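Side-chain contacts in mandelate racemase/muconate lactonizing enzyme, C-terminal domain protein (Paracoccus denitrificans, PDB 4DWD), which binds magnesium and, as a member of the enolase superfamily, probably acts as a hydro-lyase: residues 8-13 with 53-58; 23-28 with 299-304; 130-135 with 144-149; 206-211 with 235-240; 255-260 with 285-290. All blocks are in the same frame, centred on the assembly; numbering follows the deposited sequence.

Contact 1 (8-13 with 53-58)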
# COMPACT_ATOMS: atom_id res chain seq x y z
N VAL B 8 45.29 -18.75 13.03
CA VAL B 8 43.86 -19.00 13.08
C VAL B 8 43.65 -20.50 12.83
O VAL B 8 44.08 -21.03 11.81
CB VAL B 8 43.09 -18.17 12.02
CG1 VAL B 8 41.60 -18.53 12.04
CG2 VAL B 8 43.29 -16.68 12.22
N GLU B 9 43.03 -21.18 13.79
CA GLU B 9 42.78 -22.62 13.69
C GLU B 9 41.30 -22.92 13.65
O GLU B 9 40.53 -22.35 14.43
CB GLU B 9 43.35 -23.35 14.89
CG GLU B 9 44.85 -23.38 14.99
CD GLU B 9 45.25 -23.89 16.35
OE1 GLU B 9 45.22 -25.12 16.56
OE2 GLU B 9 45.54 -23.07 17.21
N ALA B 10 40.92 -23.84 12.78
CA ALA B 10 39.54 -24.31 12.67
C ALA B 10 39.46 -25.73 13.23
O ALA B 10 40.15 -26.63 12.74
CB ALA B 10 39.09 -24.29 11.21
N LEU B 11 38.65 -25.92 14.27
CA LEU B 11 38.64 -27.16 15.05
C LEU B 11 37.25 -27.79 15.11
O LEU B 11 36.28 -27.15 15.52
CB LEU B 11 39.12 -26.87 16.47
CG LEU B 11 40.50 -26.23 16.65
CD1 LEU B 11 40.75 -25.92 18.11
CD2 LEU B 11 41.60 -27.11 16.07
N SER B 12 37.18 -29.06 14.71
CA SER B 12 35.98 -29.87 14.87
C SER B 12 36.19 -30.69 16.14
O SER B 12 37.14 -31.47 16.23
CB SER B 12 35.78 -30.78 13.65
OG SER B 12 34.75 -31.73 13.87
N VAL B 13 35.30 -30.50 17.12
CA VAL B 13 35.52 -31.03 18.47
C VAL B 13 34.38 -31.95 18.93
O VAL B 13 33.21 -31.55 18.89
CB VAL B 13 35.72 -29.88 19.48
CG1 VAL B 13 35.98 -30.40 20.89
CG2 VAL B 13 36.86 -28.97 19.03
N GLY B 53 35.95 -25.29 7.03
CA GLY B 53 36.72 -25.27 5.78
C GLY B 53 36.85 -23.87 5.21
O GLY B 53 37.91 -23.49 4.71
N VAL B 54 35.78 -23.08 5.28
CA VAL B 54 35.83 -21.69 4.81
C VAL B 54 36.78 -20.88 5.70
O VAL B 54 37.57 -20.08 5.19
CB VAL B 54 34.41 -21.09 4.74
CG1 VAL B 54 34.47 -19.58 4.54
CG2 VAL B 54 33.62 -21.72 3.60
N VAL B 55 36.75 -21.10 7.01
CA VAL B 55 37.74 -20.45 7.89
C VAL B 55 39.17 -20.81 7.46
O VAL B 55 40.00 -19.91 7.23
CB VAL B 55 37.51 -20.81 9.38
CG1 VAL B 55 38.63 -20.25 10.26
CG2 VAL B 55 36.16 -20.27 9.86
N ALA B 56 39.46 -22.10 7.33
CA ALA B 56 40.82 -22.56 7.05
C ALA B 56 41.33 -22.10 5.68
O ALA B 56 42.47 -21.66 5.54
CB ALA B 56 40.90 -24.07 7.16
N ARG B 57 40.48 -22.20 4.65
CA ARG B 57 40.93 -21.91 3.29
C ARG B 57 40.86 -20.44 2.93
O ARG B 57 41.72 -19.91 2.23
CB ARG B 57 40.10 -22.68 2.27
CG ARG B 57 40.29 -24.19 2.21
CD ARG B 57 39.60 -24.76 0.98
NE ARG B 57 38.17 -24.42 0.93
CZ ARG B 57 37.23 -25.06 1.61
NH1 ARG B 57 37.54 -26.10 2.38
NH2 ARG B 57 35.97 -24.68 1.51
N ASP B 58 39.79 -19.78 3.39
CA ASP B 58 39.46 -18.45 2.88
C ASP B 58 39.79 -17.31 3.85
O ASP B 58 40.30 -16.26 3.43
CB ASP B 58 38.00 -18.38 2.44
CG ASP B 58 37.63 -19.47 1.44
OD1 ASP B 58 38.46 -19.83 0.58
OD2 ASP B 58 36.49 -19.97 1.52
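V55 makes most of the contact of helix 53-58 with strand 8-13, and it does so through one methyl, CG1. This methyl stands anti to the backbone N (chi1 174°), a setting that carries it to the strand. V55 CG1 comes 3.9 Å from V8 CG1, the two valines crossing at about a right angle, and V55 CG1 is also 4.2 Å from A10 CB, thus bridging two residues on the same face of the strand. A56, next along, adds a methyl-to-methyl approach of 4.4 Å between its CB and A10 CB; alanine on both sides lets the backbones come to 6.0 Å between A10 CA and A56 CA. The segments run nearly antiparallel, at 154°. All of this is apolar packing of a helix on a sheet, in the N-terminal capping domain of the enolase superfamily. V28 of the adjoining strand touches both V8 and V55, and L52, a turn back along the helix from A56, also packs on A10. Strand 5-14 lies between strands 24-32 and 368-372, helix 49-63 covers its V8 and A10 face, and A94 of helix 90-110 packs against V55 as well.

Contact 2 (23-28 with 299-304)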
# COMPACT_ATOMS: atom_id res chain seq x y z
N PRO B 23 26.59 -34.09 18.47
CA PRO B 23 27.76 -34.66 19.15
C PRO B 23 29.07 -33.92 18.88
O PRO B 23 30.01 -34.08 19.67
CB PRO B 23 27.82 -36.09 18.61
CG PRO B 23 27.16 -36.01 17.27
CD PRO B 23 26.06 -35.01 17.44
N THR B 24 29.16 -33.15 17.80
CA THR B 24 30.37 -32.35 17.54
C THR B 24 30.10 -30.87 17.31
O THR B 24 29.04 -30.48 16.81
CB THR B 24 31.29 -32.88 16.40
OG1 THR B 24 30.76 -32.53 15.12
CG2 THR B 24 31.49 -34.39 16.48
N SER B 25 31.08 -30.07 17.69
CA SER B 25 31.01 -28.63 17.62
C SER B 25 32.12 -28.08 16.73
O SER B 25 33.05 -28.81 16.33
CB SER B 25 31.06 -28.03 19.02
OG SER B 25 29.89 -28.39 19.73
N ALA B 26 31.99 -26.80 16.41
CA ALA B 26 32.89 -26.14 15.47
C ALA B 26 33.44 -24.85 16.09
O ALA B 26 32.70 -23.87 16.30
CB ALA B 26 32.15 -25.86 14.17
N PHE B 27 34.73 -24.87 16.39
CA PHE B 27 35.37 -23.74 17.07
C PHE B 27 36.47 -23.14 16.23
O PHE B 27 37.05 -23.82 15.38
CB PHE B 27 35.91 -24.17 18.45
CG PHE B 27 34.86 -24.69 19.38
CD1 PHE B 27 33.87 -23.84 19.87
CD2 PHE B 27 34.84 -26.03 19.77
CE1 PHE B 27 32.89 -24.31 20.74
CE2 PHE B 27 33.86 -26.51 20.63
CZ PHE B 27 32.88 -25.65 21.11
N VAL B 28 36.73 -21.86 16.48
CA VAL B 28 37.88 -21.18 15.89
C VAL B 28 38.75 -20.71 17.04
O VAL B 28 38.28 -20.05 17.97
CB VAL B 28 37.44 -20.00 14.99
CG1 VAL B 28 38.65 -19.21 14.50
CG2 VAL B 28 36.65 -20.50 13.78
N GLN B 299 19.89 -19.39 20.53
CA GLN B 299 21.23 -19.87 20.90
C GLN B 299 21.11 -21.22 21.57
O GLN B 299 20.41 -21.36 22.57
CB GLN B 299 21.92 -18.84 21.79
CG GLN B 299 23.43 -18.77 21.62
CD GLN B 299 24.12 -20.07 21.98
OE1 GLN B 299 24.74 -20.73 21.13
NE2 GLN B 299 24.00 -20.46 23.24
N THR B 300 21.77 -22.23 21.01
CA THR B 300 21.60 -23.61 21.47
C THR B 300 22.89 -24.26 21.95
O THR B 300 22.86 -25.42 22.35
CB THR B 300 20.98 -24.49 20.38
OG1 THR B 300 21.82 -24.47 19.21
CG2 THR B 300 19.57 -23.98 20.02
N GLN B 301 24.00 -23.54 21.92
CA GLN B 301 25.31 -24.11 22.31
C GLN B 301 25.71 -23.70 23.73
O GLN B 301 25.50 -22.54 24.11
CB GLN B 301 26.39 -23.72 21.29
CG GLN B 301 26.04 -24.06 19.84
CD GLN B 301 25.69 -25.53 19.64
OE1 GLN B 301 26.34 -26.42 20.18
NE2 GLN B 301 24.65 -25.78 18.86
N PRO B 302 26.32 -24.62 24.51
CA PRO B 302 26.53 -24.36 25.94
C PRO B 302 27.84 -23.65 26.29
O PRO B 302 28.02 -23.23 27.44
CB PRO B 302 26.55 -25.76 26.54
CG PRO B 302 27.08 -26.63 25.46
CD PRO B 302 26.51 -26.05 24.18
N GLY B 303 28.75 -23.53 25.32
CA GLY B 303 30.08 -22.99 25.60
C GLY B 303 30.31 -21.61 25.03
O GLY B 303 29.73 -20.63 25.49
N VAL B 304 31.19 -21.53 24.03
CA VAL B 304 31.57 -20.23 23.43
C VAL B 304 30.36 -19.40 22.98
O VAL B 304 30.26 -18.22 23.32
CB VAL B 304 32.60 -20.41 22.29
CG1 VAL B 304 32.93 -19.10 21.59
CG2 VAL B 304 33.88 -21.02 22.84
O HOH W 1 28.90 -26.26 21.02
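The F27 ring overlaps V304 through CE1 and CD1: CE1 of F27 lies 4.0 Å from V304 CG2 and CD1 is almost as near, the methyl approaching the ring obliquely. The phenylalanine has CG anti to its carbonyl carbon (chi1 -60°), and although its CB is not aimed at the loop, the ring swings nearer to it. V304 turns CG2, the methyl beside its backbone N, to the ring at the first turn of helix 304-314, just after the N-cap residue G303. Two residues earlier on the strand the contact becomes polar. S25 OG and Q301 OE1 are 4.1 Å apart and are joined by one water, which accepts from S25 OG and donates to Q301 OE1, both at 2.7 Å. This junction brings a strand of the N-terminal capping domain against a loop of the TIM-barrel domain, the two-domain plan of the enolase superfamily. R331 also binds Q301 OE1 through its NH2, so this oxygen has two donors. The loop is braced by Q299, whose amide makes a pair of bonds with the backbone of Q301. Q299 NE2 donates to Q301 O at 2.7 Å, in the carbonyl plane and on a lone pair, while Q301 N reaches Q299 OE1 from above its carbonyl plane at 3.0 Å. Nearby, F336 meets the F27 ring with the planes about 85° apart, and E41 touches F27, Q301 and V304.

Contact 3 (130-135 with 144-149)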
# COMPACT_ATOMS: atom_id res chain seq x y z
N SER B 130 14.01 -22.72 29.69
CA SER B 130 14.30 -24.09 29.31
C SER B 130 13.73 -24.33 27.93
O SER B 130 12.50 -24.26 27.73
CB SER B 130 13.69 -25.08 30.30
OG SER B 130 14.23 -24.92 31.60
N SER B 131 14.61 -24.60 26.97
CA SER B 131 14.24 -24.81 25.59
C SER B 131 14.33 -26.32 25.32
O SER B 131 15.43 -26.88 25.31
CB SER B 131 15.19 -24.03 24.69
OG SER B 131 14.76 -24.07 23.35
N ILE B 132 13.17 -26.94 25.15
CA ILE B 132 13.02 -28.40 25.15
C ILE B 132 12.58 -28.89 23.78
O ILE B 132 11.44 -28.64 23.35
CB ILE B 132 12.00 -28.81 26.22
CG1 ILE B 132 12.41 -28.18 27.56
CG2 ILE B 132 11.83 -30.33 26.26
CD1 ILE B 132 11.40 -28.31 28.67
N GLY B 133 13.48 -29.60 23.10
CA GLY B 133 13.25 -29.99 21.71
C GLY B 133 12.71 -31.39 21.54
O GLY B 133 12.53 -32.11 22.52
N GLY B 134 12.47 -31.77 20.29
CA GLY B 134 12.14 -33.14 19.94
C GLY B 134 10.75 -33.60 20.31
O GLY B 134 10.52 -34.78 20.54
N ASN B 135 9.80 -32.67 20.36
CA ASN B 135 8.46 -33.05 20.80
C ASN B 135 7.53 -33.60 19.73
O ASN B 135 6.49 -34.18 20.06
CB ASN B 135 7.84 -31.89 21.57
CG ASN B 135 8.59 -31.62 22.85
OD1 ASN B 135 8.70 -32.50 23.70
ND2 ASN B 135 9.17 -30.43 22.96
N VAL B 144 5.33 -34.19 28.64
CA VAL B 144 5.13 -33.75 30.01
C VAL B 144 6.30 -34.17 30.93
O VAL B 144 6.82 -33.36 31.69
CB VAL B 144 3.76 -34.19 30.56
CG1 VAL B 144 3.63 -33.84 32.04
CG2 VAL B 144 2.66 -33.54 29.73
N ARG B 145 6.72 -35.43 30.81
CA ARG B 145 7.81 -35.93 31.64
C ARG B 145 9.10 -35.13 31.43
O ARG B 145 9.76 -34.75 32.41
CB ARG B 145 8.05 -37.42 31.38
CG ARG B 145 9.10 -38.00 32.33
CD ARG B 145 9.30 -39.49 32.16
NE ARG B 145 10.18 -40.01 33.22
CZ ARG B 145 9.81 -40.34 34.46
NH1 ARG B 145 8.53 -40.23 34.87
NH2 ARG B 145 10.72 -40.78 35.31
N GLU B 146 9.45 -34.86 30.18
CA GLU B 146 10.69 -34.15 29.89
C GLU B 146 10.61 -32.70 30.34
O GLU B 146 11.57 -32.16 30.89
CB GLU B 146 11.05 -34.27 28.41
CG GLU B 146 12.35 -33.58 28.00
CD GLU B 146 13.62 -34.11 28.69
OE1 GLU B 146 13.61 -35.13 29.41
OE2 GLU B 146 14.66 -33.46 28.48
N VAL B 147 9.46 -32.05 30.11
CA VAL B 147 9.32 -30.67 30.59
C VAL B 147 9.46 -30.61 32.12
O VAL B 147 10.19 -29.77 32.65
CB VAL B 147 7.99 -30.03 30.14
CG1 VAL B 147 7.78 -28.67 30.80
CG2 VAL B 147 7.96 -29.90 28.62
N ALA B 148 8.79 -31.52 32.83
CA ALA B 148 8.87 -31.55 34.29
C ALA B 148 10.31 -31.75 34.74
O ALA B 148 10.78 -31.09 35.67
CB ALA B 148 7.97 -32.64 34.86
N ARG B 149 11.03 -32.65 34.07
CA ARG B 149 12.43 -32.93 34.41
C ARG B 149 13.32 -31.68 34.28
O ARG B 149 14.08 -31.35 35.20
CB ARG B 149 12.98 -34.05 33.53
CG ARG B 149 14.37 -34.54 33.90
CD ARG B 149 14.89 -35.54 32.88
NE ARG B 149 15.27 -34.90 31.62
CZ ARG B 149 16.42 -34.26 31.41
NH1 ARG B 149 17.32 -34.17 32.38
NH2 ARG B 149 16.67 -33.71 30.22
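I132 crosses to helix 144-149 with both of its branches. From CB, which points to the helix, CG2 leaves anti to the backbone N and comes 3.7 Å from E146 CG, the two side chains meeting at a slant. The other branch runs through CG1, beside the backbone N (chi1 -53°), and extends to CD1. This terminal methyl lies 3.7 Å from V147 CA and 3.8 Å from V147 CG2, so it touches the helix backbone as well as a side chain, and I132 and V147 cross at about a right angle. Strand 125-132, helix 140-154 and strand 158-162 form a beta-alpha-beta unit of the TIM barrel, and the isoleucine fills the seam between its first strand and the helix outside it. Beyond CG, the E146 chain bends at chi2 (61°), and its carboxylate turns to R149. R149 holds it side-on in a salt bridge: NE donates to OE1 of E146 at 2.8 Å and NH2 to OE2 of E146 at 2.7 Å. Both oxygens lie near the guanidinium plane and are met on their syn sides, OE1 well out of the carboxylate plane. V159 and R150 also touch I132, and L187 and L188 pack on V147.

Contact 4 (206-211 with 235-240)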
# COMPACT_ATOMS: atom_id res chain seq x y z
N GLY B 206 -2.50 -23.78 8.71
CA GLY B 206 -2.21 -24.60 9.88
C GLY B 206 -1.65 -23.75 11.01
O GLY B 206 -1.95 -23.99 12.19
N ALA B 207 -0.79 -22.79 10.66
CA ALA B 207 -0.19 -21.89 11.64
C ALA B 207 -1.23 -21.02 12.35
O ALA B 207 -1.16 -20.82 13.55
CB ALA B 207 0.85 -21.00 10.98
N ILE B 208 -2.19 -20.51 11.59
CA ILE B 208 -3.29 -19.73 12.17
C ILE B 208 -4.08 -20.61 13.15
O ILE B 208 -4.39 -20.21 14.28
CB ILE B 208 -4.24 -19.17 11.07
CG1 ILE B 208 -3.50 -18.22 10.13
CG2 ILE B 208 -5.45 -18.47 11.68
CD1 ILE B 208 -2.85 -17.04 10.83
N ARG B 209 -4.39 -21.83 12.71
CA ARG B 209 -5.16 -22.77 13.55
C ARG B 209 -4.43 -23.10 14.86
O ARG B 209 -5.00 -23.00 15.96
CB ARG B 209 -5.46 -24.04 12.74
CG ARG B 209 -6.37 -25.03 13.44
CD ARG B 209 -6.63 -26.23 12.54
NE ARG B 209 -7.67 -27.10 13.08
CZ ARG B 209 -8.96 -27.03 12.79
NH1 ARG B 209 -9.80 -27.88 13.35
NH2 ARG B 209 -9.44 -26.11 11.94
N VAL B 210 -3.15 -23.46 14.76
CA VAL B 210 -2.37 -23.71 15.97
C VAL B 210 -2.22 -22.44 16.83
O VAL B 210 -2.38 -22.50 18.04
CB VAL B 210 -0.99 -24.32 15.61
CG1 VAL B 210 -0.10 -24.46 16.84
CG2 VAL B 210 -1.21 -25.68 14.98
N GLY B 211 -1.93 -21.31 16.19
CA GLY B 211 -1.85 -20.03 16.89
C GLY B 211 -3.06 -19.72 17.74
O GLY B 211 -2.92 -19.30 18.89
N GLY B 235 5.56 -13.04 8.13
CA GLY B 235 5.08 -11.76 8.64
C GLY B 235 3.56 -11.64 8.60
O GLY B 235 2.97 -10.99 9.46
N GLU B 236 2.94 -12.25 7.60
CA GLU B 236 1.48 -12.27 7.49
C GLU B 236 0.87 -12.99 8.69
O GLU B 236 -0.08 -12.50 9.33
CB GLU B 236 1.04 -12.95 6.20
CG GLU B 236 -0.47 -13.13 6.10
CD GLU B 236 -0.90 -13.76 4.79
OE1 GLU B 236 -0.44 -13.28 3.73
OE2 GLU B 236 -1.70 -14.73 4.82
N VAL B 237 1.44 -14.16 9.02
CA VAL B 237 0.94 -14.93 10.14
C VAL B 237 1.15 -14.12 11.42
O VAL B 237 0.24 -14.06 12.27
CB VAL B 237 1.62 -16.31 10.23
CG1 VAL B 237 1.33 -17.01 11.56
CG2 VAL B 237 1.19 -17.18 9.05
N ALA B 238 2.30 -13.45 11.53
CA ALA B 238 2.58 -12.60 12.70
C ALA B 238 1.53 -11.50 12.87
O ALA B 238 1.08 -11.23 13.98
CB ALA B 238 3.99 -12.00 12.58
N GLN B 239 1.12 -10.87 11.77
CA GLN B 239 0.16 -9.78 11.87
C GLN B 239 -1.27 -10.26 12.05
O GLN B 239 -2.08 -9.54 12.60
CB GLN B 239 0.27 -8.86 10.66
CG GLN B 239 1.55 -8.04 10.65
CD GLN B 239 1.61 -7.03 11.79
OE1 GLN B 239 0.64 -6.30 12.06
NE2 GLN B 239 2.75 -6.99 12.48
N ARG B 240 -1.56 -11.48 11.60
CA ARG B 240 -2.93 -12.02 11.69
C ARG B 240 -3.25 -12.52 13.09
O ARG B 240 -4.39 -12.45 13.51
CB ARG B 240 -3.14 -13.12 10.65
CG ARG B 240 -3.35 -12.55 9.25
CD ARG B 240 -3.35 -13.59 8.15
NE ARG B 240 -4.60 -14.34 8.17
CZ ARG B 240 -4.92 -15.26 7.28
NH1 ARG B 240 -4.07 -15.57 6.30
NH2 ARG B 240 -6.08 -15.89 7.39
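Apolar contacts come first, and the firm one is between A207 and V237: V237 CG1 is 4.1 Å from A207 CB. V237 puts this methyl forward by holding it anti to the backbone N (chi1 168°). I208 is modelled in two conformations, and the contacts of its CD1 given here belong to one of them; in it, CD1 of I208 lies 4.2 Å from V237 CG1, so that the valine methyl is met by two neighbouring residues of helix 206-211. The helix segments are inclined at 31° with their axes 10.3 Å apart, consistent with successive outer helices of a TIM barrel, and the nearest CA pair is I208 with V237.

A second kind of contact joins a methyl to an arginine. In the same conformation I208 CD1 comes 3.9 Å from R240 CB and also lies above one face of the R240 guanidinium, displaced toward its rim, with NE of R240 its nearest atom there at 4.2 Å. The two side chains cross at about a right angle, and the bend of the arginine at chi3 (74°) brings its flat end back alongside I208.

The charged interactions stay within helix 235-240 or pass to other chains. R240 NH1 donates to E236 OE2 at 2.9 Å, close to the guanidinium plane but on the anti side of the carboxylate, and the salt bridge spans one helical turn. R240 NH2 bonds to the L241 carbonyl of a third subunit, and E236 OE1 pairs with R266 of that subunit.

The chemistry implies a division of labour: R240 gives its CB and one guanidinium face to this I208 conformer, while NH1 serves the salt bridge and NH2 the subunit interface.

Contact 5 (255-260 with 285-290)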
# COMPACT_ATOMS: atom_id res chain seq x y z
N GLN B 255 20.37 -7.13 6.33
CA GLN B 255 19.35 -6.71 5.36
C GLN B 255 18.18 -7.69 5.32
O GLN B 255 17.03 -7.27 5.23
CB GLN B 255 19.95 -6.53 3.96
CG GLN B 255 20.97 -5.41 3.87
CD GLN B 255 22.30 -5.79 4.46
OE1 GLN B 255 22.65 -6.97 4.52
NE2 GLN B 255 23.05 -4.79 4.93
N ALA B 256 18.47 -8.99 5.41
CA ALA B 256 17.38 -9.97 5.51
C ALA B 256 16.64 -9.81 6.84
O ALA B 256 15.43 -10.03 6.88
CB ALA B 256 17.88 -11.41 5.33
N LEU B 257 17.32 -9.39 7.91
CA LEU B 257 16.60 -9.13 9.16
C LEU B 257 15.66 -7.94 8.98
O LEU B 257 14.53 -7.96 9.47
CB LEU B 257 17.55 -8.92 10.33
CG LEU B 257 16.91 -9.01 11.72
CD1 LEU B 257 16.39 -10.42 11.91
CD2 LEU B 257 17.93 -8.65 12.79
N LYS B 258 16.12 -6.91 8.28
CA LYS B 258 15.27 -5.78 7.94
C LYS B 258 14.02 -6.25 7.18
O LYS B 258 12.91 -5.82 7.48
CB LYS B 258 16.09 -4.75 7.14
CG LYS B 258 15.33 -3.53 6.66
CD LYS B 258 14.71 -3.71 5.26
CE LYS B 258 15.75 -3.90 4.15
NZ LYS B 258 15.11 -4.11 2.81
N ASP B 259 14.22 -7.13 6.19
CA ASP B 259 13.10 -7.64 5.40
C ASP B 259 12.11 -8.43 6.26
O ASP B 259 10.90 -8.34 6.06
CB ASP B 259 13.60 -8.50 4.23
CG ASP B 259 14.24 -7.66 3.12
OD1 ASP B 259 13.86 -6.49 2.97
OD2 ASP B 259 15.12 -8.18 2.41
N LEU B 260 12.64 -9.19 7.22
CA LEU B 260 11.77 -9.95 8.11
C LEU B 260 10.92 -9.01 8.96
O LEU B 260 9.73 -9.24 9.15
CB LEU B 260 12.64 -10.88 8.96
CG LEU B 260 11.90 -11.84 9.91
CD1 LEU B 260 11.08 -12.86 9.14
CD2 LEU B 260 12.92 -12.53 10.80
N ALA B 285 20.62 -5.72 17.09
CA ALA B 285 19.90 -5.15 18.23
C ALA B 285 19.49 -3.71 17.94
O ALA B 285 18.37 -3.31 18.23
CB ALA B 285 20.75 -5.24 19.49
N ALA B 286 20.39 -2.94 17.33
CA ALA B 286 20.10 -1.56 16.97
C ALA B 286 18.97 -1.49 15.97
O ALA B 286 18.08 -0.65 16.08
CB ALA B 286 21.34 -0.89 16.41
N LEU B 287 19.01 -2.39 14.98
CA LEU B 287 17.94 -2.42 13.97
C LEU B 287 16.60 -2.72 14.65
O LEU B 287 15.59 -2.10 14.32
CB LEU B 287 18.26 -3.46 12.89
CG LEU B 287 17.20 -3.64 11.80
CD1 LEU B 287 17.12 -2.39 10.90
CD2 LEU B 287 17.52 -4.87 10.96
N ALA B 288 16.59 -3.70 15.56
CA ALA B 288 15.36 -4.04 16.28
C ALA B 288 14.84 -2.84 17.07
O ALA B 288 13.63 -2.57 17.07
CB ALA B 288 15.58 -5.22 17.21
N HIS B 289 15.75 -2.12 17.73
CA HIS B 289 15.37 -0.92 18.51
C HIS B 289 14.83 0.18 17.62
O HIS B 289 13.88 0.87 17.99
CB HIS B 289 16.55 -0.43 19.34
CG HIS B 289 16.18 0.63 20.36
ND1 HIS B 289 15.20 0.46 21.25
CD2 HIS B 289 16.72 1.90 20.60
CE1 HIS B 289 15.09 1.56 22.03
NE2 HIS B 289 16.03 2.44 21.63
N ALA B 290 15.41 0.33 16.44
CA ALA B 290 14.93 1.33 15.48
C ALA B 290 13.49 1.07 15.06
O ALA B 290 12.76 2.01 14.80
CB ALA B 290 15.83 1.34 14.24
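Helices 255-260 and 285-290 come nearest at K258 and L287, whose CA atoms are 7.4 Å apart, each helix keeping its regular i to i+4 backbone bonds through the contact. L287 reaches across that gap with a single methyl. Its CG stands anti to the backbone N (chi1 178°), and L287 CD2 ends against the backbone of the facing helix, 3.6 Å from K258 N and 3.9 Å from K258 CA. L287 CD2 also meets the CB atoms of L257 and K258, each at 4.1 Å. The methyl thus rests on the link between two consecutive residues, touching main chain and the first carbon of each side chain, and the contact is purely van der Waals.

K258 is split between two tasks. Its CB lies beside the leucine methyl, but the chain then bends at chi2 (-91°) and again at chi3, so that the amine is led away from L287 and folds back over its own helix. There K258 NZ forms a salt bridge with D259 OD1 at 2.7 Å, approached on the syn side of the carboxylate though well out of its plane. K258 CB therefore belongs to the helix pair, while its charge is met by the next residue.

A290 of a fifth subunit packs on L287, and the H289 carbonyl of that subunit accepts from Q255 NE2. Both helices belong to the outer layer of the TIM barrel. L287 also packs on L254 and I261 of helix 254-263, and A288 lies on F295 of strand 294-295.

Overall arrangement
From the N terminus, contact 1 closes a short loop within the capping domain, bringing helix 49-63 back onto strand 5-14. Contact 2 starts inside that loop, on the neighbouring strand 24-32, and ends far beyond it at 299-304; the two therefore cross along the chain, and they touch through probable backbone hydrogen bonds and side-chain packing between the strands. Within the long loop of contact 2 lie contacts 3, 4 and 5, one after another and none touching. Contact 3 joins a barrel strand to its own helix, whereas contacts 4 and 5 pair outer helices. Of the five, only contact 2 ties the capping domain to the barrel, while contacts 1, 4 and 5 also border other subunits.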